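PDB 2WW8: CELL WALL surface anchor family protein from Streptococcus pneumoniae, which serves as the adhesin of the pneumococcal pilus and probably mediates attachment to host cells through an integrin-like, metal-binding domain carried on immunoglobulin-like domains. Local coordinates for residues A[624-629]-A[644-649]; A[207-212]-A[671-676]; A[595-600]-A[662-667]. One frame throughout, in Å; residues are numbered along the deposited sequence. Where two conformers were deposited one is given.

Contact 1 of 3, residues A[624-629]-A[644-649]; sequences TANDGS and GGLLKN
Leu646 and Leu647, consecutive residues of a short 3-10 turn, lean on the beta turn that follows strand 621-625, and Ser629 packs beside them. The side chain of Leu646 runs past that of Asp627 in the opposite direction, its CG 3.5 Å from Asp627 OD2. Its CD1 branch touches Asp627 CG, Asn626 OD1 and, at 3.9 Å, Ala625 CB. The same leucine is also held through its backbone: Leu646 N donates to Asp627 OD2 over 2.9 Å in a nearly straight bond (164°), arriving on the syn side but tilted out of the carboxylate plane.

The other carboxylate oxygen is kept within its own turn. Asp627 OD1 accepts from Ser629 OG at 2.6 Å on its syn lone pair, and from Ser629 N, which comes from above the plane. These two bonds, with the one to Leu646 N, leave the carboxylate little freedom to rotate. With chi1 at 66°, Asp627 CG is folded back between its own N and carbonyl carbon, which brings OD1 in front of the N-H of Ser629.

Leu647 carries its CG to 3.5 Å from Ser629 OG and 4.0 Å from Ala625 CB, while CD1 lies against the backbone of Thr624. Val674 of the adjoining strand touches both Leu647 and Ala625, extending this apolar patch into the sheet. Beyond the leucines, Ser629 CB sits 3.2 Å from Gly644 O.

The polar atoms of the Asn626 amide bond the backbone of Lys673 and Asp671. The 624-629 segment thus combines a type I turn from Ala625 to Gly628 with a G1 beta bulge at Gly628 and Ser629, and the hydrogen bond from Ser629 N to Asp627 OD1 closes an Asx turn.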
# COMPACT_ATOMS: atom_id res chain seq x y z
N THR A 624 1.80 -15.03 -4.34
CA THR A 624 1.59 -14.57 -5.71
C THR A 624 2.68 -13.55 -6.02
O THR A 624 3.33 -13.01 -5.13
CB THR A 624 0.17 -13.98 -5.94
OG1 THR A 624 0.00 -12.89 -5.03
CG2 THR A 624 -0.99 -15.05 -5.68
N ALA A 625 2.89 -13.24 -7.30
CA ALA A 625 3.83 -12.17 -7.65
C ALA A 625 3.26 -11.39 -8.81
O ALA A 625 2.36 -11.87 -9.53
CB ALA A 625 5.17 -12.81 -8.02
N ASN A 626 3.79 -10.19 -9.03
CA ASN A 626 3.19 -9.22 -9.92
C ASN A 626 3.56 -9.48 -11.36
O ASN A 626 3.20 -8.69 -12.21
CB ASN A 626 3.54 -7.79 -9.47
CG ASN A 626 5.01 -7.43 -9.72
OD1 ASN A 626 5.89 -8.32 -9.80
ND2 ASN A 626 5.28 -6.15 -9.90
N ASP A 627 4.25 -10.57 -11.69
CA ASP A 627 4.29 -11.06 -13.07
C ASP A 627 3.11 -12.00 -13.38
O ASP A 627 3.06 -12.54 -14.48
CB ASP A 627 5.59 -11.84 -13.32
CG ASP A 627 5.65 -13.13 -12.51
OD1 ASP A 627 4.90 -13.35 -11.51
OD2 ASP A 627 6.50 -13.97 -12.85
N GLY A 628 2.16 -12.15 -12.44
CA GLY A 628 1.01 -13.03 -12.56
C GLY A 628 1.33 -14.48 -12.17
O GLY A 628 0.48 -15.35 -12.36
N SER A 629 2.52 -14.77 -11.66
CA SER A 629 2.80 -16.11 -11.16
C SER A 629 2.19 -16.33 -9.78
O SER A 629 1.80 -15.39 -9.05
CB SER A 629 4.31 -16.47 -11.21
OG SER A 629 5.04 -15.67 -10.30
N GLY A 644 6.19 -20.60 -14.06
CA GLY A 644 6.25 -20.24 -12.65
C GLY A 644 6.88 -18.88 -12.39
O GLY A 644 6.84 -18.45 -11.25
N GLY A 645 7.44 -18.22 -13.40
CA GLY A 645 7.93 -16.86 -13.30
C GLY A 645 8.76 -16.58 -12.06
O GLY A 645 9.65 -17.35 -11.68
N LEU A 646 8.49 -15.45 -11.42
CA LEU A 646 9.25 -15.06 -10.22
C LEU A 646 9.19 -16.12 -9.09
O LEU A 646 10.06 -16.21 -8.22
CB LEU A 646 8.69 -13.72 -9.72
CG LEU A 646 8.90 -12.54 -10.71
CD1 LEU A 646 8.12 -11.41 -10.16
CD2 LEU A 646 10.40 -12.13 -10.84
N LEU A 647 8.17 -16.96 -9.11
CA LEU A 647 8.01 -17.94 -8.00
C LEU A 647 8.56 -19.33 -8.33
O LEU A 647 8.39 -20.27 -7.55
CB LEU A 647 6.52 -18.00 -7.56
CG LEU A 647 5.99 -16.66 -7.08
CD1 LEU A 647 4.54 -16.82 -6.63
CD2 LEU A 647 6.88 -16.05 -5.92
N LYS A 648 9.25 -19.42 -9.47
CA LYS A 648 9.74 -20.72 -9.98
C LYS A 648 10.46 -21.52 -8.87
O LYS A 648 10.35 -22.74 -8.79
CB LYS A 648 10.71 -20.38 -11.14
CG LYS A 648 11.39 -21.56 -11.74
CD LYS A 648 12.30 -21.04 -12.87
CE LYS A 648 11.50 -20.29 -13.91
NZ LYS A 648 12.20 -20.41 -15.19
N ASN A 649 11.20 -20.83 -8.00
CA ASN A 649 11.97 -21.54 -6.97
C ASN A 649 11.52 -21.17 -5.56
O ASN A 649 12.27 -21.46 -4.59
CB ASN A 649 13.50 -21.27 -7.18
CG ASN A 649 14.04 -21.92 -8.46
OD1 ASN A 649 14.62 -21.28 -9.36
ND2 ASN A 649 13.82 -23.21 -8.57

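Contact 2 of 3, residues A[207-212]-A[671-676]; sequences ELTVSG and DEKVTL
Glu207 opens the pairing with its aliphatic part: its CG rests 3.8 Å from Thr675 CG2, while its carboxylate pairs with Arg192 on the neighbouring strand. At Leu208 the backbones exchange two hydrogen bonds with Leu676, Leu208 N to Leu676 O at 3.0 Å and Leu676 N to Leu208 O at 2.8 Å, and the two CB atoms approach on the face shared with Val210 and Val674.

Thr209, in a non-hydrogen-bonded pair with Thr675, lies alongside it with both side chains pointing the same way; Thr209 CG2 is 3.7 Å from Thr675 OG1. A chi1 of 76° puts Thr209 CG2 beside its own backbone N, on the side of Thr675, and leaves OG1 to bond Ser190. The extended chain of Lys673 crosses the same threonine, bringing CE to 3.7 Å from Thr209 OG1.

Val210 and Val674 again exchange a pair of hydrogen bonds. Ser211 CB then lies 3.9 Å from Lys673 CB. The Ser211 hydroxyl bonds Thr188. Gly212 N finishes the series on Glu672 O, and a water that donates to Gly212 O at 2.6 Å also accepts from Asp671 N.

The alternating pairs are those of an antiparallel beta sheet: threonine, serine and lysine occupy one face, while leucines and valines turn the other toward strands 593-601 and 660-668, as in a beta sandwich.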
# COMPACT_ATOMS: atom_id res chain seq x y z
N GLU A 207 -0.61 -9.76 5.54
CA GLU A 207 0.05 -9.64 4.24
C GLU A 207 1.48 -9.13 4.41
O GLU A 207 1.67 -8.12 5.09
CB GLU A 207 -0.75 -8.62 3.39
CG GLU A 207 -0.11 -8.26 2.04
CD GLU A 207 -0.63 -6.90 1.58
OE1 GLU A 207 -0.07 -5.82 1.96
OE2 GLU A 207 -1.64 -6.98 0.84
N LEU A 208 2.43 -9.76 3.71
CA LEU A 208 3.86 -9.39 3.61
C LEU A 208 4.12 -9.24 2.12
O LEU A 208 3.61 -10.03 1.34
CB LEU A 208 4.78 -10.49 4.16
CG LEU A 208 4.96 -10.57 5.68
CD1 LEU A 208 3.69 -11.06 6.38
CD2 LEU A 208 6.19 -11.44 6.01
N THR A 209 4.87 -8.19 1.76
CA THR A 209 5.32 -8.04 0.40
C THR A 209 6.83 -7.72 0.40
O THR A 209 7.35 -7.23 1.41
CB THR A 209 4.58 -6.96 -0.39
OG1 THR A 209 5.01 -5.64 -0.00
CG2 THR A 209 3.06 -7.07 -0.28
N VAL A 210 7.49 -8.02 -0.72
CA VAL A 210 8.90 -7.73 -0.91
C VAL A 210 9.03 -7.36 -2.39
O VAL A 210 8.46 -8.02 -3.25
CB VAL A 210 9.79 -8.95 -0.61
CG1 VAL A 210 11.24 -8.59 -0.93
CG2 VAL A 210 9.69 -9.32 0.90
N SER A 211 9.73 -6.27 -2.66
CA SER A 211 10.01 -5.87 -4.03
C SER A 211 11.50 -5.61 -4.12
O SER A 211 12.14 -5.16 -3.13
CB SER A 211 9.21 -4.63 -4.38
OG SER A 211 9.89 -3.50 -3.90
N GLY A 212 12.09 -5.95 -5.26
CA GLY A 212 13.55 -5.87 -5.43
C GLY A 212 14.04 -4.63 -6.16
O GLY A 212 13.29 -3.66 -6.45
N ASP A 671 10.72 -3.43 -9.86
CA ASP A 671 9.34 -3.69 -10.27
C ASP A 671 8.94 -5.16 -10.18
O ASP A 671 7.96 -5.53 -10.81
CB ASP A 671 8.99 -3.10 -11.65
CG ASP A 671 9.01 -1.55 -11.66
OD1 ASP A 671 8.58 -0.92 -10.67
OD2 ASP A 671 9.48 -0.93 -12.66
N GLU A 672 9.65 -5.98 -9.41
CA GLU A 672 9.30 -7.38 -9.20
C GLU A 672 8.92 -7.47 -7.76
O GLU A 672 9.73 -7.18 -6.87
CB GLU A 672 10.48 -8.32 -9.53
CG GLU A 672 10.82 -8.17 -11.04
CD GLU A 672 11.88 -9.10 -11.60
OE1 GLU A 672 12.86 -9.50 -10.90
OE2 GLU A 672 11.72 -9.42 -12.82
N LYS A 673 7.70 -7.95 -7.51
CA LYS A 673 7.18 -7.91 -6.17
C LYS A 673 6.41 -9.18 -5.83
O LYS A 673 5.64 -9.67 -6.64
CB LYS A 673 6.31 -6.70 -6.05
CG LYS A 673 5.63 -6.50 -4.65
CD LYS A 673 4.86 -5.16 -4.83
CE LYS A 673 4.28 -4.60 -3.52
NZ LYS A 673 3.00 -3.78 -3.72
N VAL A 674 6.66 -9.74 -4.65
CA VAL A 674 5.96 -10.98 -4.22
C VAL A 674 5.10 -10.61 -3.00
O VAL A 674 5.53 -9.73 -2.22
CB VAL A 674 7.03 -11.98 -3.74
CG1 VAL A 674 6.43 -13.20 -3.05
CG2 VAL A 674 7.77 -12.46 -5.01
N THR A 675 3.95 -11.27 -2.87
CA THR A 675 2.97 -11.10 -1.77
C THR A 675 2.64 -12.43 -1.09
O THR A 675 2.33 -13.42 -1.77
CB THR A 675 1.66 -10.49 -2.31
OG1 THR A 675 1.98 -9.29 -3.02
CG2 THR A 675 0.61 -10.19 -1.20
N LEU A 676 2.75 -12.45 0.23
CA LEU A 676 2.38 -13.62 1.00
C LEU A 676 1.16 -13.23 1.85
O LEU A 676 1.15 -12.17 2.47
CB LEU A 676 3.50 -14.03 1.94
CG LEU A 676 3.15 -15.05 3.04
CD1 LEU A 676 2.93 -16.45 2.50
CD2 LEU A 676 4.24 -15.13 4.12
O HOH W 1 11.00 -2.59 -6.82

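Contact 3 of 3, residues A[595-600]-A[662-667]; sequences NGTITD and RVTGLY
Tyr667 lays one face of its ring over the backbone of Asn595, whose N stands 3.4 Å above the ring plane, over the centre. From CB the side chain leads to CG, 3.9 Å from Asn595 N. Further along the ring CD2 and CE2 come closer to that nitrogen, Tyr667 CE2 at 3.5 Å from Asn595 N, and CE1 also meets Asn595 CA. At the far end CZ approaches Asn595 CB, and the tip, Tyr667 OH, lies 3.5 Å from the same CB. The Tyr667 hydroxyl shares a 2.6 Å hydrogen bond with a water in the plane of the ring. This water also donates weakly to Asn595 OD1, bridging the two side chains.

Asn595 points the same way as the tyrosine, its amide plane only 10° from that of the ring. With CG anti to the backbone N (chi1 -168°), the amide runs alongside the hydroxyl end and OD1 reaches Gly665 CA. A second water links Thr597 OG1 with Gly665 N, from which it accepts.

On the face carrying Ile598 and Val663, Leu666 places its CB against Gly596 O, and Leu666 CD1 meets Ile598 CG1 at 3.9 Å; Ile598 continues this apolar row to Leu208 and Val210, and Val663 to Leu676. Gly596 and Leu666 exchange two backbone hydrogen bonds, as do Ile598 and Val663. The one-residue slip between these pairs falls at the G1 bulge of Gly665 and Leu666; Asn595 and Gly596, both facing Leu666, form a second.

The chemistry is therefore divided: one face is aliphatic, while the bulged end brings together an aromatic face, an amide and bound water, with water mediating part of the polar contact where strict strand pairing is interrupted.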
# COMPACT_ATOMS: atom_id res chain seq x y z
N ASN A 595 17.97 -15.39 -4.11
CA ASN A 595 17.65 -16.53 -3.23
C ASN A 595 17.49 -15.91 -1.84
O ASN A 595 18.16 -16.33 -0.89
CB ASN A 595 18.81 -17.55 -3.21
CG ASN A 595 18.41 -18.85 -2.55
OD1 ASN A 595 17.24 -19.16 -2.43
ND2 ASN A 595 19.39 -19.60 -2.08
N GLY A 596 16.68 -14.85 -1.78
CA GLY A 596 16.27 -14.26 -0.52
C GLY A 596 15.28 -15.11 0.27
O GLY A 596 14.56 -15.94 -0.33
N THR A 597 15.24 -14.87 1.58
CA THR A 597 14.38 -15.58 2.52
C THR A 597 13.58 -14.64 3.43
O THR A 597 14.11 -13.73 4.07
CB THR A 597 15.30 -16.49 3.39
OG1 THR A 597 15.96 -17.40 2.50
CG2 THR A 597 14.54 -17.30 4.45
N ILE A 598 12.29 -14.88 3.56
CA ILE A 598 11.57 -14.20 4.63
C ILE A 598 11.44 -15.15 5.81
O ILE A 598 11.03 -16.30 5.60
CB ILE A 598 10.17 -13.78 4.21
CG1 ILE A 598 10.23 -12.81 3.04
CG2 ILE A 598 9.40 -13.19 5.43
CD1 ILE A 598 8.90 -12.58 2.36
N THR A 599 11.75 -14.67 7.01
CA THR A 599 11.57 -15.47 8.23
C THR A 599 10.55 -14.75 9.09
O THR A 599 10.70 -13.56 9.47
CB THR A 599 12.88 -15.62 9.01
OG1 THR A 599 13.88 -16.18 8.13
CG2 THR A 599 12.71 -16.55 10.25
N ASP A 600 9.49 -15.49 9.40
CA ASP A 600 8.27 -14.91 9.99
C ASP A 600 7.70 -15.79 11.11
O ASP A 600 6.76 -16.58 10.88
CB ASP A 600 7.22 -14.64 8.91
CG ASP A 600 5.96 -13.96 9.43
OD1 ASP A 600 5.90 -13.47 10.58
OD2 ASP A 600 4.98 -13.91 8.66
N ARG A 662 8.62 -19.72 6.82
CA ARG A 662 9.71 -19.21 6.01
C ARG A 662 9.30 -19.22 4.53
O ARG A 662 8.67 -20.18 4.01
CB ARG A 662 10.99 -20.04 6.19
CG ARG A 662 11.55 -19.85 7.60
CD ARG A 662 12.29 -21.07 8.08
NE ARG A 662 13.19 -21.50 7.04
CZ ARG A 662 13.30 -22.75 6.57
NH1 ARG A 662 12.59 -23.78 7.07
NH2 ARG A 662 14.17 -22.93 5.59
N VAL A 663 9.71 -18.15 3.85
CA VAL A 663 9.59 -18.16 2.40
C VAL A 663 11.02 -18.11 1.85
O VAL A 663 11.76 -17.16 2.13
CB VAL A 663 8.74 -16.98 1.86
CG1 VAL A 663 8.69 -17.04 0.30
CG2 VAL A 663 7.38 -16.88 2.51
N THR A 664 11.38 -19.12 1.07
CA THR A 664 12.70 -19.26 0.48
C THR A 664 12.65 -19.09 -1.03
O THR A 664 11.59 -19.21 -1.61
CB THR A 664 13.34 -20.63 0.85
OG1 THR A 664 12.55 -21.66 0.26
CG2 THR A 664 13.42 -20.89 2.41
N GLY A 665 13.79 -18.79 -1.64
CA GLY A 665 13.94 -18.83 -3.08
C GLY A 665 13.42 -17.58 -3.77
O GLY A 665 12.80 -17.72 -4.81
N LEU A 666 13.62 -16.40 -3.18
CA LEU A 666 13.16 -15.16 -3.78
C LEU A 666 14.24 -14.59 -4.67
O LEU A 666 15.36 -14.43 -4.21
CB LEU A 666 12.89 -14.08 -2.70
CG LEU A 666 11.73 -14.53 -1.74
CD1 LEU A 666 11.42 -13.53 -0.60
CD2 LEU A 666 10.48 -14.72 -2.58
N TYR A 667 13.88 -14.19 -5.89
CA TYR A 667 14.79 -13.57 -6.87
C TYR A 667 14.04 -12.39 -7.49
O TYR A 667 13.11 -12.64 -8.25
CB TYR A 667 15.24 -14.56 -7.96
CG TYR A 667 16.03 -15.78 -7.48
CD1 TYR A 667 15.37 -16.88 -6.87
CD2 TYR A 667 17.42 -15.84 -7.64
CE1 TYR A 667 16.08 -17.97 -6.45
CE2 TYR A 667 18.15 -16.98 -7.23
CZ TYR A 667 17.45 -18.02 -6.61
OH TYR A 667 18.10 -19.17 -6.19
O HOH W 2 16.13 -18.70 0.29
O HOH W 3 16.77 -21.16 -5.15

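How the contacts relate
The three contacts lie close together, centres 10 to 13 Å apart, in one domain of the elongated chain. Contact 2 joins residues more than 450 positions apart and encloses both others: contact 3 is nested within its loop, and contact 1 within that of contact 3. Strand 673-682 has strands 203-218 and 621-625 as neighbours, so contacts 1 and 2 adjoin through Thr624 and Thr675. Contact 3 belongs to a separate sheet packed against contact 2, Ile598 meeting Leu208 and Val210, and Val663 meeting Leu676. The domain is thus built from two distant parts of the sequence, and the intervening chain includes the magnesium-bearing region.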